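Local coordinates for protein yeast glycogen phosphorylase (Saccharomyces cerevisiae, PDB 1YGP) that belongs to the carbohydrate phosphorylase family of enzymes with the GT-B fold and carries a bound pyridoxal-5'-phosphate, at residues A[68-71]-A[72-76]; A[111-114]-A[115-119]; A[433-436]-A[437-441]; A[467-470]-A[471-474]. All coordinates share one frame; numbering follows the deposited sequence.

Interaction 1 (A[68-71]-A[72-76])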
ATOM      1  N   ALA A  68     -13.758   3.589 -13.434  1.00  7.13           N
ATOM      2  CA  ALA A  68     -13.546   4.419 -14.591  1.00  8.59           C
ATOM      3  C   ALA A  68     -12.391   5.370 -14.356  1.00 11.60           C
ATOM      4  O   ALA A  68     -11.532   5.511 -15.221  1.00 15.95           O
ATOM      5  CB  ALA A  68     -14.803   5.215 -14.882  1.00  8.06           C
ATOM      6  N   TYR A  69     -12.315   5.977 -13.173  1.00 12.56           N
ATOM      7  CA  TYR A  69     -11.268   6.911 -12.803  1.00  8.79           C
ATOM      8  C   TYR A  69      -9.962   6.148 -12.736  1.00 12.90           C
ATOM      9  O   TYR A  69      -9.013   6.531 -13.406  1.00 18.81           O
ATOM     10  CB  TYR A  69     -11.635   7.535 -11.461  1.00  6.75           C
ATOM     11  CG  TYR A  69     -10.445   8.029 -10.698  1.00  2.53           C
ATOM     12  CD1 TYR A  69      -9.785   9.201 -11.081  1.00  6.10           C
ATOM     13  CD2 TYR A  69      -9.974   7.232  -9.669  1.00  3.98           C
ATOM     14  CE1 TYR A  69      -8.610   9.571 -10.429  1.00  9.58           C
ATOM     15  CE2 TYR A  69      -8.804   7.594  -9.019  1.00 11.32           C
ATOM     16  CZ  TYR A  69      -8.131   8.752  -9.405  1.00 12.78           C
ATOM     17  OH  TYR A  69      -6.946   9.053  -8.772  1.00 24.48           O
ATOM     18  N   GLU A  70      -9.859   5.079 -11.961  1.00 17.58           N
ATOM     19  CA  GLU A  70      -8.667   4.245 -11.930  1.00 17.55           C
ATOM     20  C   GLU A  70      -8.174   3.949 -13.360  1.00 15.45           C
ATOM     21  O   GLU A  70      -7.006   4.184 -13.685  1.00 16.18           O
ATOM     22  CB  GLU A  70      -9.017   2.954 -11.214  1.00 21.16           C
ATOM     23  CG  GLU A  70      -8.255   2.674  -9.946  1.00 32.32           C
ATOM     24  CD  GLU A  70      -8.758   3.407  -8.705  1.00 38.52           C
ATOM     25  OE1 GLU A  70      -9.867   3.103  -8.256  1.00 40.77           O
ATOM     26  OE2 GLU A  70      -8.024   4.248  -8.169  1.00 39.41           O
ATOM     27  N   ALA A  71      -9.071   3.539 -14.267  1.00 12.18           N
ATOM     28  CA  ALA A  71      -8.702   3.185 -15.630  1.00 10.77           C
ATOM     29  C   ALA A  71      -8.271   4.369 -16.468  1.00 10.35           C
ATOM     30  O   ALA A  71      -7.271   4.282 -17.197  1.00 13.63           O
ATOM     31  CB  ALA A  71      -9.869   2.515 -16.345  1.00  2.00           C
ATOM     32  N   ALA A  72      -8.992   5.491 -16.357  1.00  7.05           N
ATOM     33  CA  ALA A  72      -8.709   6.689 -17.109  1.00  2.00           C
ATOM     34  C   ALA A  72      -7.385   7.221 -16.607  1.00  2.30           C
ATOM     35  O   ALA A  72      -6.530   7.460 -17.460  1.00  3.58           O
ATOM     36  CB  ALA A  72      -9.767   7.739 -16.880  1.00  2.40           C
ATOM     37  N   SER A  73      -7.162   7.383 -15.294  1.00  2.00           N
ATOM     38  CA  SER A  73      -5.883   7.790 -14.734  1.00  7.40           C
ATOM     39  C   SER A  73      -4.734   6.915 -15.247  1.00 13.06           C
ATOM     40  O   SER A  73      -3.735   7.446 -15.754  1.00 18.14           O
ATOM     41  CB  SER A  73      -5.877   7.674 -13.236  1.00  5.33           C
ATOM     42  OG  SER A  73      -6.652   8.623 -12.548  1.00  7.82           O
ATOM     43  N   MET A  74      -4.860   5.581 -15.175  1.00 11.16           N
ATOM     44  CA  MET A  74      -3.859   4.699 -15.716  1.00  9.89           C
ATOM     45  C   MET A  74      -3.616   5.023 -17.183  1.00 13.09           C
ATOM     46  O   MET A  74      -2.454   5.052 -17.590  1.00 17.11           O
ATOM     47  CB  MET A  74      -4.307   3.282 -15.610  1.00  6.73           C
ATOM     48  CG  MET A  74      -4.267   2.779 -14.202  1.00  8.20           C
ATOM     49  SD  MET A  74      -5.063   1.160 -14.115  1.00 14.32           S
ATOM     50  CE  MET A  74      -4.889   0.957 -12.370  1.00 11.89           C
ATOM     51  N   SER A  75      -4.631   5.307 -18.007  1.00 11.94           N
ATOM     52  CA  SER A  75      -4.378   5.633 -19.408  1.00 17.16           C
ATOM     53  C   SER A  75      -3.605   6.951 -19.594  1.00 17.34           C
ATOM     54  O   SER A  75      -2.601   6.982 -20.317  1.00 18.49           O
ATOM     55  CB  SER A  75      -5.712   5.687 -20.150  1.00 15.07           C
ATOM     56  OG  SER A  75      -6.359   4.426 -19.986  1.00 19.51           O
ATOM     57  N   ILE A  76      -3.982   8.031 -18.900  1.00 12.35           N
ATOM     58  CA  ILE A  76      -3.313   9.313 -19.011  1.00  8.79           C
ATOM     59  C   ILE A  76      -1.875   9.184 -18.534  1.00  8.88           C
ATOM     60  O   ILE A  76      -0.989   9.632 -19.265  1.00  9.55           O
ATOM     61  CB  ILE A  76      -4.036  10.363 -18.165  1.00 10.86           C
ATOM     62  CG1 ILE A  76      -5.494  10.507 -18.587  1.00 13.29           C
ATOM     63  CG2 ILE A  76      -3.321  11.684 -18.321  1.00 11.12           C
ATOM     64  CD1 ILE A  76      -5.667  10.882 -20.063  1.00 13.05           C
TER
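Tyr69 and Ser73 meet one helical turn apart, with the serine hydroxyl set obliquely to the phenol ring and Ser73 OG lying 3.0 Å from Tyr69 CE1. The ring reaches forward to its neighbour because Tyr69 CG lies anti to the backbone N (chi1 155°), even though its CB starts off away from the following turn. The same hydroxyl gives a weak hydrogen bond, 3.3 Å from Ser73 OG to Tyr69 O, beside the stronger one from Ser73 N to that oxygen. Ser75 uses its hydroxyl in a similar way but with a firmer grip: both Ser75 OG and Ser75 N donate to Ala71 O at 2.9 Å, arriving from opposite faces of the carbonyl plane. Met74 runs extended past the carbonyl of Glu70, its CG 3.1 Å from Glu70 O, and its backbone N donates to that same oxygen. All of this is local i to i+4 contact within the long helix 65-94. Ser75 O accepts a hydrogen bond from Thr54 OG1 of the second subunit. Within the chain, helix 41-55 packs on the Met74 and Ser75 side, and helix 111-117 receives Tyr69 through Leu112.

Interaction 2 (A[111-114]-A[115-119])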
ATOM      1  N   ALA A 111      -4.716  15.519  -9.565  1.00 13.24           N
ATOM      2  CA  ALA A 111      -3.997  15.446 -10.814  1.00  6.28           C
ATOM      3  C   ALA A 111      -4.738  15.213 -12.104  1.00  5.66           C
ATOM      4  O   ALA A 111      -4.332  15.833 -13.085  1.00 11.80           O
ATOM      5  CB  ALA A 111      -2.951  14.376 -10.707  1.00 13.44           C
ATOM      6  N   LEU A 112      -5.777  14.382 -12.211  1.00  2.00           N
ATOM      7  CA  LEU A 112      -6.440  14.121 -13.501  1.00  5.14           C
ATOM      8  C   LEU A 112      -6.848  15.310 -14.363  1.00  4.28           C
ATOM      9  O   LEU A 112      -6.402  15.384 -15.508  1.00  4.74           O
ATOM     10  CB  LEU A 112      -7.739  13.270 -13.345  1.00  7.11           C
ATOM     11  CG  LEU A 112      -8.099  12.108 -14.311  1.00  5.56           C
ATOM     12  CD1 LEU A 112      -9.552  11.734 -14.136  1.00  5.01           C
ATOM     13  CD2 LEU A 112      -7.992  12.510 -15.754  1.00  4.10           C
ATOM     14  N   ASP A 113      -7.644  16.282 -13.922  1.00  4.74           N
ATOM     15  CA  ASP A 113      -8.118  17.262 -14.892  1.00  6.79           C
ATOM     16  C   ASP A 113      -7.024  18.175 -15.416  1.00  7.35           C
ATOM     17  O   ASP A 113      -6.995  18.564 -16.587  1.00  3.28           O
ATOM     18  CB  ASP A 113      -9.192  18.074 -14.266  1.00  8.31           C
ATOM     19  CG  ASP A 113     -10.093  18.780 -15.244  1.00  9.05           C
ATOM     20  OD1 ASP A 113     -10.189  18.372 -16.398  1.00  8.15           O
ATOM     21  OD2 ASP A 113     -10.726  19.739 -14.812  1.00 17.22           O
ATOM     22  N   ASN A 114      -6.084  18.452 -14.511  1.00  5.80           N
ATOM     23  CA  ASN A 114      -4.918  19.197 -14.854  1.00  2.98           C
ATOM     24  C   ASN A 114      -4.191  18.467 -15.968  1.00  4.83           C
ATOM     25  O   ASN A 114      -3.764  19.136 -16.913  1.00  7.28           O
ATOM     26  CB  ASN A 114      -4.058  19.336 -13.625  1.00  4.47           C
ATOM     27  CG  ASN A 114      -2.917  20.312 -13.863  1.00  7.25           C
ATOM     28  OD1 ASN A 114      -1.776  19.885 -13.975  1.00  7.07           O
ATOM     29  ND2 ASN A 114      -3.122  21.626 -14.009  1.00  2.85           N
ATOM     30  N   ALA A 115      -4.094  17.135 -15.945  1.00  5.07           N
ATOM     31  CA  ALA A 115      -3.456  16.390 -17.027  1.00  7.28           C
ATOM     32  C   ALA A 115      -4.259  16.494 -18.301  1.00  9.95           C
ATOM     33  O   ALA A 115      -3.695  16.586 -19.388  1.00 17.27           O
ATOM     34  CB  ALA A 115      -3.332  14.911 -16.749  1.00  2.00           C
ATOM     35  N   LEU A 116      -5.582  16.530 -18.207  1.00 12.85           N
ATOM     36  CA  LEU A 116      -6.409  16.655 -19.394  1.00 12.98           C
ATOM     37  C   LEU A 116      -6.234  17.994 -20.113  1.00 11.33           C
ATOM     38  O   LEU A 116      -6.292  18.066 -21.356  1.00 14.90           O
ATOM     39  CB  LEU A 116      -7.847  16.422 -18.949  1.00  9.76           C
ATOM     40  CG  LEU A 116      -8.513  15.108 -19.327  1.00 12.77           C
ATOM     41  CD1 LEU A 116      -7.630  13.939 -18.942  1.00 19.07           C
ATOM     42  CD2 LEU A 116      -9.864  15.017 -18.635  1.00 14.97           C
ATOM     43  N   ILE A 117      -6.055  19.065 -19.335  1.00 10.85           N
ATOM     44  CA  ILE A 117      -5.835  20.411 -19.856  1.00 11.21           C
ATOM     45  C   ILE A 117      -4.405  20.510 -20.339  1.00 15.83           C
ATOM     46  O   ILE A 117      -4.207  20.966 -21.457  1.00 24.26           O
ATOM     47  CB  ILE A 117      -6.111  21.474 -18.750  1.00  6.32           C
ATOM     48  CG1 ILE A 117      -7.612  21.615 -18.633  1.00  2.00           C
ATOM     49  CG2 ILE A 117      -5.483  22.831 -19.051  1.00  2.85           C
ATOM     50  CD1 ILE A 117      -7.975  22.176 -17.266  1.00  2.00           C
ATOM     51  N   ASN A 118      -3.375  20.085 -19.615  1.00 15.85           N
ATOM     52  CA  ASN A 118      -2.025  20.235 -20.099  1.00 14.94           C
ATOM     53  C   ASN A 118      -1.714  19.016 -20.934  1.00 24.24           C
ATOM     54  O   ASN A 118      -0.830  18.217 -20.590  1.00 28.81           O
ATOM     55  CB  ASN A 118      -1.063  20.303 -18.960  1.00 14.43           C
ATOM     56  CG  ASN A 118      -1.318  21.482 -18.087  1.00 12.93           C
ATOM     57  OD1 ASN A 118      -1.182  22.635 -18.491  1.00 14.53           O
ATOM     58  ND2 ASN A 118      -1.736  21.194 -16.868  1.00 11.11           N
ATOM     59  N   MET A 119      -2.428  18.846 -22.051  1.00 27.10           N
ATOM     60  CA  MET A 119      -2.245  17.668 -22.865  1.00 27.41           C
ATOM     61  C   MET A 119      -2.156  18.122 -24.298  1.00 31.63           C
ATOM     62  O   MET A 119      -3.146  18.618 -24.844  1.00 38.40           O
ATOM     63  CB  MET A 119      -3.422  16.724 -22.689  1.00 22.01           C
ATOM     64  CG  MET A 119      -3.081  15.340 -23.199  1.00 26.82           C
ATOM     65  SD  MET A 119      -4.551  14.359 -23.591  1.00 34.62           S
ATOM     66  CE  MET A 119      -4.672  13.319 -22.177  1.00 26.64           C
TER
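Ala115 starts the second segment by closing a helical turn onto Ala111, with Ala115 N donating to Ala111 O at 3.2 Å; its methyl lies against the carbonyl oxygen of Leu112. Next comes Leu116, whose N bonds back to Leu112 O while its side chain meets that of Leu112 at an oblique angle. Leu116 CD1 lies 3.5 Å from Leu112 CD2, while Leu116 CD2 comes to 4.0 Å from Asp113 OD1. The Asp113 and Leu116 side chains cross at about a right angle; the other aspartate oxygen, Asp113 OD2, is held in a salt bridge by Arg135. Ile117 donates its N to Asp113 O at 2.9 Å and lays CG1 and CD1 alongside that same carbonyl. At Asn118 the helix gives out, and two bonds converge on Asn114 O: a nearly straight one from Asn118 N (2.9 Å, N-H...O angle 170°) and a weak, bent one from Asn118 ND2. Having CG beside its backbone N (chi1 -62°) brings the Asn118 amide back over the last turn, where its plane stands 65° from that of the Asn114 amide. Asn118 is also the centre of an inverse gamma turn, with a weak bond from Met119 N to Ile117 O, and the chain departs from there as a loop. Around this short helix, helix 149-153 takes up Leu112 and Leu116, helix 518-524 faces Asp113, Asn114 and Ile117, and helix 65-94 lies against Ala115 and Leu116 through Ile76.

Interaction 3 (A[433-436]-A[437-441]); sequences DINW and FFLED. Unlike the reference sequence in segment 437-441: Glu440 (reference Gln).
Trp436 and Glu440 pair across one turn through the indole N-H: Trp436 NE1 donates to Glu440 OE2 at 3.1 Å, but the N-H...O angle of 122° makes this a weak bond, and the carboxylate is turned 62° out of the indole plane. Both residues are exposed, and position 440 is one where this chain differs from the reference sequence, which has Gln. With CG anti to the backbone N (chi1 -177°), the indole swings forward beside its neighbour in sequence and turns an edge to the face of Phe437, a T-shaped pair with the centroid of the indole five-membered ring 5.4 Å from that of the Phe437 ring; Trp436 CD1 is the atom closest to Phe437 CD1. The main-chain polar groups are spent on regular helix bonds, from Phe437 N to Asp433 O, Phe438 N to Ile434 O, Leu439 N to Asn435 O at 2.9 Å, and Glu440 N to Trp436 O. The buried amide of Asn435 is satisfied beyond the helix: OD1 accepts from Ile458 N and ND2 donates to Ser457 OG. Leu439 CD2 rests against that amide, 3.4 Å from Asn435 ND2. Phe437 also meets the rings of Trp389 and His390 edge-to-face. The chemistry thus divides by side: the two hydrogen bonds of the Asn435 amide tie a buried face of helix 425-445 to the chain at 457-458, whereas the outer Trp436-Glu440 bond probably adds little hold.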
ATOM      1  N   ASP A 433      32.428  25.044  12.295  1.00 12.62           N
ATOM      2  CA  ASP A 433      33.459  25.537  11.391  1.00 18.06           C
ATOM      3  C   ASP A 433      33.011  26.661  10.478  1.00 18.64           C
ATOM      4  O   ASP A 433      33.667  27.706  10.409  1.00 22.26           O
ATOM      5  CB  ASP A 433      33.978  24.424  10.511  1.00 22.55           C
ATOM      6  CG  ASP A 433      35.010  23.496  11.138  1.00 27.14           C
ATOM      7  OD1 ASP A 433      35.169  23.446  12.362  1.00 27.01           O
ATOM      8  OD2 ASP A 433      35.660  22.800  10.362  1.00 31.86           O
ATOM      9  N   ILE A 434      31.871  26.460   9.814  1.00 17.43           N
ATOM     10  CA  ILE A 434      31.250  27.430   8.925  1.00 12.92           C
ATOM     11  C   ILE A 434      31.114  28.766   9.659  1.00 14.79           C
ATOM     12  O   ILE A 434      31.560  29.815   9.181  1.00 17.38           O
ATOM     13  CB  ILE A 434      29.877  26.803   8.486  1.00 11.70           C
ATOM     14  CG1 ILE A 434      30.132  25.739   7.400  1.00  6.62           C
ATOM     15  CG2 ILE A 434      28.906  27.887   7.996  1.00 14.46           C
ATOM     16  CD1 ILE A 434      28.917  24.875   6.974  1.00  2.00           C
ATOM     17  N   ASN A 435      30.562  28.725  10.874  1.00 20.13           N
ATOM     18  CA  ASN A 435      30.340  29.919  11.682  1.00 22.26           C
ATOM     19  C   ASN A 435      31.643  30.601  12.048  1.00 25.47           C
ATOM     20  O   ASN A 435      31.699  31.831  12.081  1.00 29.21           O
ATOM     21  CB  ASN A 435      29.614  29.587  12.987  1.00 16.28           C
ATOM     22  CG  ASN A 435      29.205  30.840  13.751  1.00 13.71           C
ATOM     23  OD1 ASN A 435      28.417  31.644  13.284  1.00 11.64           O
ATOM     24  ND2 ASN A 435      29.617  31.112  14.970  1.00 19.31           N
ATOM     25  N   TRP A 436      32.699  29.812  12.281  1.00 26.76           N
ATOM     26  CA  TRP A 436      33.985  30.338  12.703  1.00 26.19           C
ATOM     27  C   TRP A 436      34.570  31.225  11.636  1.00 25.10           C
ATOM     28  O   TRP A 436      34.845  32.402  11.887  1.00 27.81           O
ATOM     29  CB  TRP A 436      34.996  29.221  12.995  1.00 27.49           C
ATOM     30  CG  TRP A 436      36.312  29.777  13.509  1.00 26.16           C
ATOM     31  CD1 TRP A 436      37.397  29.807  12.676  1.00 27.22           C
ATOM     32  CD2 TRP A 436      36.561  30.301  14.762  1.00 26.10           C
ATOM     33  NE1 TRP A 436      38.344  30.360  13.395  1.00 33.08           N
ATOM     34  CE2 TRP A 436      37.910  30.667  14.630  1.00 28.31           C
ATOM     35  CE3 TRP A 436      35.903  30.527  15.974  1.00 20.83           C
ATOM     36  CZ2 TRP A 436      38.610  31.252  15.695  1.00 19.24           C
ATOM     37  CZ3 TRP A 436      36.596  31.112  17.042  1.00 21.18           C
ATOM     38  CH2 TRP A 436      37.940  31.470  16.903  1.00 22.20           C
ATOM     39  N   PHE A 437      34.757  30.682  10.446  1.00 19.69           N
ATOM     40  CA  PHE A 437      35.318  31.491   9.400  1.00 19.95           C
ATOM     41  C   PHE A 437      34.415  32.690   9.085  1.00 21.12           C
ATOM     42  O   PHE A 437      34.932  33.789   8.871  1.00 23.09           O
ATOM     43  CB  PHE A 437      35.524  30.612   8.193  1.00 23.63           C
ATOM     44  CG  PHE A 437      36.499  29.471   8.448  1.00 29.90           C
ATOM     45  CD1 PHE A 437      37.800  29.725   8.877  1.00 30.42           C
ATOM     46  CD2 PHE A 437      36.093  28.154   8.233  1.00 30.85           C
ATOM     47  CE1 PHE A 437      38.677  28.661   9.085  1.00 27.13           C
ATOM     48  CE2 PHE A 437      36.980  27.099   8.446  1.00 27.16           C
ATOM     49  CZ  PHE A 437      38.271  27.351   8.871  1.00 24.78           C
ATOM     50  N   PHE A 438      33.078  32.571   9.110  1.00 22.13           N
ATOM     51  CA  PHE A 438      32.169  33.686   8.824  1.00 18.02           C
ATOM     52  C   PHE A 438      32.426  34.795   9.832  1.00 18.83           C
ATOM     53  O   PHE A 438      32.629  35.942   9.445  1.00 19.78           O
ATOM     54  CB  PHE A 438      30.702  33.214   8.914  1.00  9.02           C
ATOM     55  CG  PHE A 438      29.677  34.333   8.920  1.00  2.00           C
ATOM     56  CD1 PHE A 438      29.498  35.160   7.808  1.00  9.06           C
ATOM     57  CD2 PHE A 438      28.906  34.547  10.062  1.00  4.76           C
ATOM     58  CE1 PHE A 438      28.555  36.198   7.844  1.00  7.35           C
ATOM     59  CE2 PHE A 438      27.961  35.587  10.098  1.00  7.78           C
ATOM     60  CZ  PHE A 438      27.786  36.415   8.990  1.00  8.38           C
ATOM     61  N   LEU A 439      32.489  34.465  11.116  1.00 17.82           N
ATOM     62  CA  LEU A 439      32.723  35.451  12.139  1.00 18.05           C
ATOM     63  C   LEU A 439      34.124  36.070  12.044  1.00 21.78           C
ATOM     64  O   LEU A 439      34.323  37.245  12.386  1.00 24.76           O
ATOM     65  CB  LEU A 439      32.440  34.738  13.439  1.00  8.50           C
ATOM     66  CG  LEU A 439      31.295  35.314  14.240  1.00  8.03           C
ATOM     67  CD1 LEU A 439      30.087  35.683  13.400  1.00  9.16           C
ATOM     68  CD2 LEU A 439      30.885  34.258  15.199  1.00  7.33           C
ATOM     69  N   GLU A 440      35.118  35.350  11.518  1.00 25.48           N
ATOM     70  CA  GLU A 440      36.416  35.944  11.239  1.00 27.22           C
ATOM     71  C   GLU A 440      36.195  36.983  10.161  1.00 27.69           C
ATOM     72  O   GLU A 440      36.480  38.160  10.375  1.00 31.30           O
ATOM     73  CB  GLU A 440      37.425  34.959  10.701  1.00 24.80           C
ATOM     74  CG  GLU A 440      38.156  34.184  11.768  1.00 33.63           C
ATOM     75  CD  GLU A 440      39.292  33.313  11.230  1.00 44.28           C
ATOM     76  OE1 GLU A 440      39.546  33.287  10.017  1.00 46.32           O
ATOM     77  OE2 GLU A 440      39.936  32.646  12.046  1.00 52.26           O
ATOM     78  N   ASP A 441      35.605  36.608   9.035  1.00 26.99           N
ATOM     79  CA  ASP A 441      35.348  37.543   7.963  1.00 30.87           C
ATOM     80  C   ASP A 441      34.614  38.793   8.418  1.00 31.42           C
ATOM     81  O   ASP A 441      34.893  39.891   7.932  1.00 29.47           O
ATOM     82  CB  ASP A 441      34.551  36.839   6.902  1.00 35.97           C
ATOM     83  CG  ASP A 441      35.385  35.879   6.077  1.00 43.63           C
ATOM     84  OD1 ASP A 441      36.197  35.130   6.632  1.00 49.62           O
ATOM     85  OD2 ASP A 441      35.207  35.891   4.858  1.00 49.24           O
TER

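Interaction 4 (A[467-470]-A[471-474]); sequences QIRM and AFLA
Arg469 and Phe472 carry the contact, the ring atom Phe472 CE2 lying 3.6 Å above one face of the Arg469 guanidinium and offset toward its rim. The two planes are 43° apart, so the groups do not stack flat; Arg469 NE and CZ are both 3.7 Å from Phe472 CE2, and CB and CD add further contact along the ring. A bend at chi3 (-84°) turns the end of the arginine across the phenyl. On another side of the turn, Met470 and Leu473 run side by side and point the same way, with Met470 CE 4.0 Å from Leu473 CD2. The backbone here passes from the strand 467-469, the middle one of a small antiparallel three-stranded sheet, directly into helix 470-477. Arg469 occupies the N-cap position, and its carbonyl oxygen, Arg469 O, receives Leu473 N at 3.1 Å together with a weak bond from Phe472 N. The next turn is secured by Ala474 N donating to Met470 O at 2.8 Å. In the second shell, Arg469 NH2 donates to Ser454 O, which helps to hold the far end of the arginine, while Phe472 meets the ring of Phe500. Leu473 packs against Ile431 of helix 425-445, and the methionine side chain lies among Thr368, Thr371 and Trp415.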
ATOM      1  N   GLN A 467      21.336  27.745  20.611  1.00 27.50           N
ATOM      2  CA  GLN A 467      20.600  27.388  19.416  1.00 25.16           C
ATOM      3  C   GLN A 467      21.512  27.583  18.207  1.00 22.89           C
ATOM      4  O   GLN A 467      22.495  28.337  18.217  1.00 15.61           O
ATOM      5  CB  GLN A 467      19.394  28.272  19.189  1.00 24.40           C
ATOM      6  CG  GLN A 467      18.581  28.632  20.397  1.00 29.58           C
ATOM      7  CD  GLN A 467      17.894  27.443  21.023  1.00 31.71           C
ATOM      8  OE1 GLN A 467      18.510  26.655  21.732  1.00 37.73           O
ATOM      9  NE2 GLN A 467      16.600  27.260  20.783  1.00 30.44           N
ATOM     10  N   ILE A 468      21.136  26.884  17.146  1.00 20.20           N
ATOM     11  CA  ILE A 468      21.759  27.019  15.856  1.00 16.94           C
ATOM     12  C   ILE A 468      20.673  27.774  15.103  1.00 19.42           C
ATOM     13  O   ILE A 468      19.528  27.302  14.981  1.00 23.62           O
ATOM     14  CB  ILE A 468      21.987  25.662  15.220  1.00 13.38           C
ATOM     15  CG1 ILE A 468      22.738  24.739  16.150  1.00  7.20           C
ATOM     16  CG2 ILE A 468      22.708  25.905  13.891  1.00 15.85           C
ATOM     17  CD1 ILE A 468      22.983  23.360  15.533  1.00  5.97           C
ATOM     18  N   ARG A 469      20.961  28.971  14.641  1.00 18.43           N
ATOM     19  CA  ARG A 469      19.956  29.731  13.936  1.00 20.81           C
ATOM     20  C   ARG A 469      19.999  29.338  12.465  1.00 21.37           C
ATOM     21  O   ARG A 469      20.860  29.753  11.675  1.00 21.99           O
ATOM     22  CB  ARG A 469      20.240  31.213  14.184  1.00 22.88           C
ATOM     23  CG  ARG A 469      20.059  31.456  15.680  1.00 25.77           C
ATOM     24  CD  ARG A 469      20.168  32.905  16.087  1.00 29.04           C
ATOM     25  NE  ARG A 469      21.541  33.321  16.274  1.00 34.10           N
ATOM     26  CZ  ARG A 469      21.829  34.491  16.853  1.00 37.90           C
ATOM     27  NH1 ARG A 469      20.875  35.322  17.280  1.00 37.61           N
ATOM     28  NH2 ARG A 469      23.101  34.843  17.022  1.00 36.43           N
ATOM     29  N   MET A 470      19.029  28.516  12.071  1.00 17.38           N
ATOM     30  CA  MET A 470      19.009  28.019  10.715  1.00 14.91           C
ATOM     31  C   MET A 470      18.923  29.079   9.623  1.00 14.72           C
ATOM     32  O   MET A 470      19.708  29.019   8.672  1.00 14.63           O
ATOM     33  CB  MET A 470      17.870  27.039  10.573  1.00 12.34           C
ATOM     34  CG  MET A 470      18.072  25.805  11.429  1.00 17.23           C
ATOM     35  SD  MET A 470      19.699  24.986  11.404  1.00 17.86           S
ATOM     36  CE  MET A 470      19.520  24.206   9.833  1.00  8.35           C
ATOM     37  N   ALA A 471      18.061  30.100   9.749  1.00 15.49           N
ATOM     38  CA  ALA A 471      17.958  31.160   8.746  1.00 14.94           C
ATOM     39  C   ALA A 471      19.283  31.891   8.537  1.00 13.58           C
ATOM     40  O   ALA A 471      19.627  32.224   7.399  1.00 12.17           O
ATOM     41  CB  ALA A 471      16.928  32.213   9.138  1.00 14.62           C
ATOM     42  N   PHE A 472      20.087  32.080   9.590  1.00 12.00           N
ATOM     43  CA  PHE A 472      21.394  32.698   9.413  1.00 15.83           C
ATOM     44  C   PHE A 472      22.363  31.743   8.703  1.00 21.13           C
ATOM     45  O   PHE A 472      23.134  32.196   7.844  1.00 27.00           O
ATOM     46  CB  PHE A 472      21.968  33.086  10.748  1.00 14.64           C
ATOM     47  CG  PHE A 472      21.185  34.170  11.471  1.00 19.45           C
ATOM     48  CD1 PHE A 472      20.001  34.712  10.951  1.00 18.55           C
ATOM     49  CD2 PHE A 472      21.673  34.622  12.696  1.00 22.51           C
ATOM     50  CE1 PHE A 472      19.316  35.693  11.653  1.00 15.56           C
ATOM     51  CE2 PHE A 472      20.979  35.607  13.394  1.00 19.67           C
ATOM     52  CZ  PHE A 472      19.803  36.139  12.873  1.00 16.94           C
ATOM     53  N   LEU A 473      22.335  30.424   8.985  1.00 17.37           N
ATOM     54  CA  LEU A 473      23.132  29.449   8.256  1.00 13.41           C
ATOM     55  C   LEU A 473      22.748  29.442   6.775  1.00 15.70           C
ATOM     56  O   LEU A 473      23.610  29.289   5.885  1.00 14.50           O
ATOM     57  CB  LEU A 473      22.908  28.064   8.856  1.00 12.95           C
ATOM     58  CG  LEU A 473      23.508  26.778   8.247  1.00 11.80           C
ATOM     59  CD1 LEU A 473      25.016  26.848   8.012  1.00  9.74           C
ATOM     60  CD2 LEU A 473      23.199  25.668   9.237  1.00 14.35           C
ATOM     61  N   ALA A 474      21.447  29.628   6.500  1.00 11.70           N
ATOM     62  CA  ALA A 474      20.972  29.665   5.136  1.00  9.75           C
ATOM     63  C   ALA A 474      21.471  30.931   4.454  1.00 13.08           C
ATOM     64  O   ALA A 474      21.893  30.806   3.304  1.00 13.41           O
ATOM     65  CB  ALA A 474      19.463  29.649   5.101  1.00  7.22           C
TER

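Each interaction lies within one unbroken stretch of chain, so none closes a long loop, and the four follow in series without nesting or crossing. From the N terminus, interaction 1 on helix 65-94 leads to interaction 2 on helix 111-117, and the two touch where Ile76 CD1 reaches Met119 CE at 3.4 Å, joining those two helices. Much later in the sequence, interaction 3 on helix 425-445 is followed by interaction 4, where strand 467-469 enters helix 470-477. Ile434 CG2 and Leu473 CD1 meet here, joining helix 425-445 to that strand-to-helix junction. The pairs lie on opposite sides of the chain's centre, with nearest atoms at least about 30 Å apart.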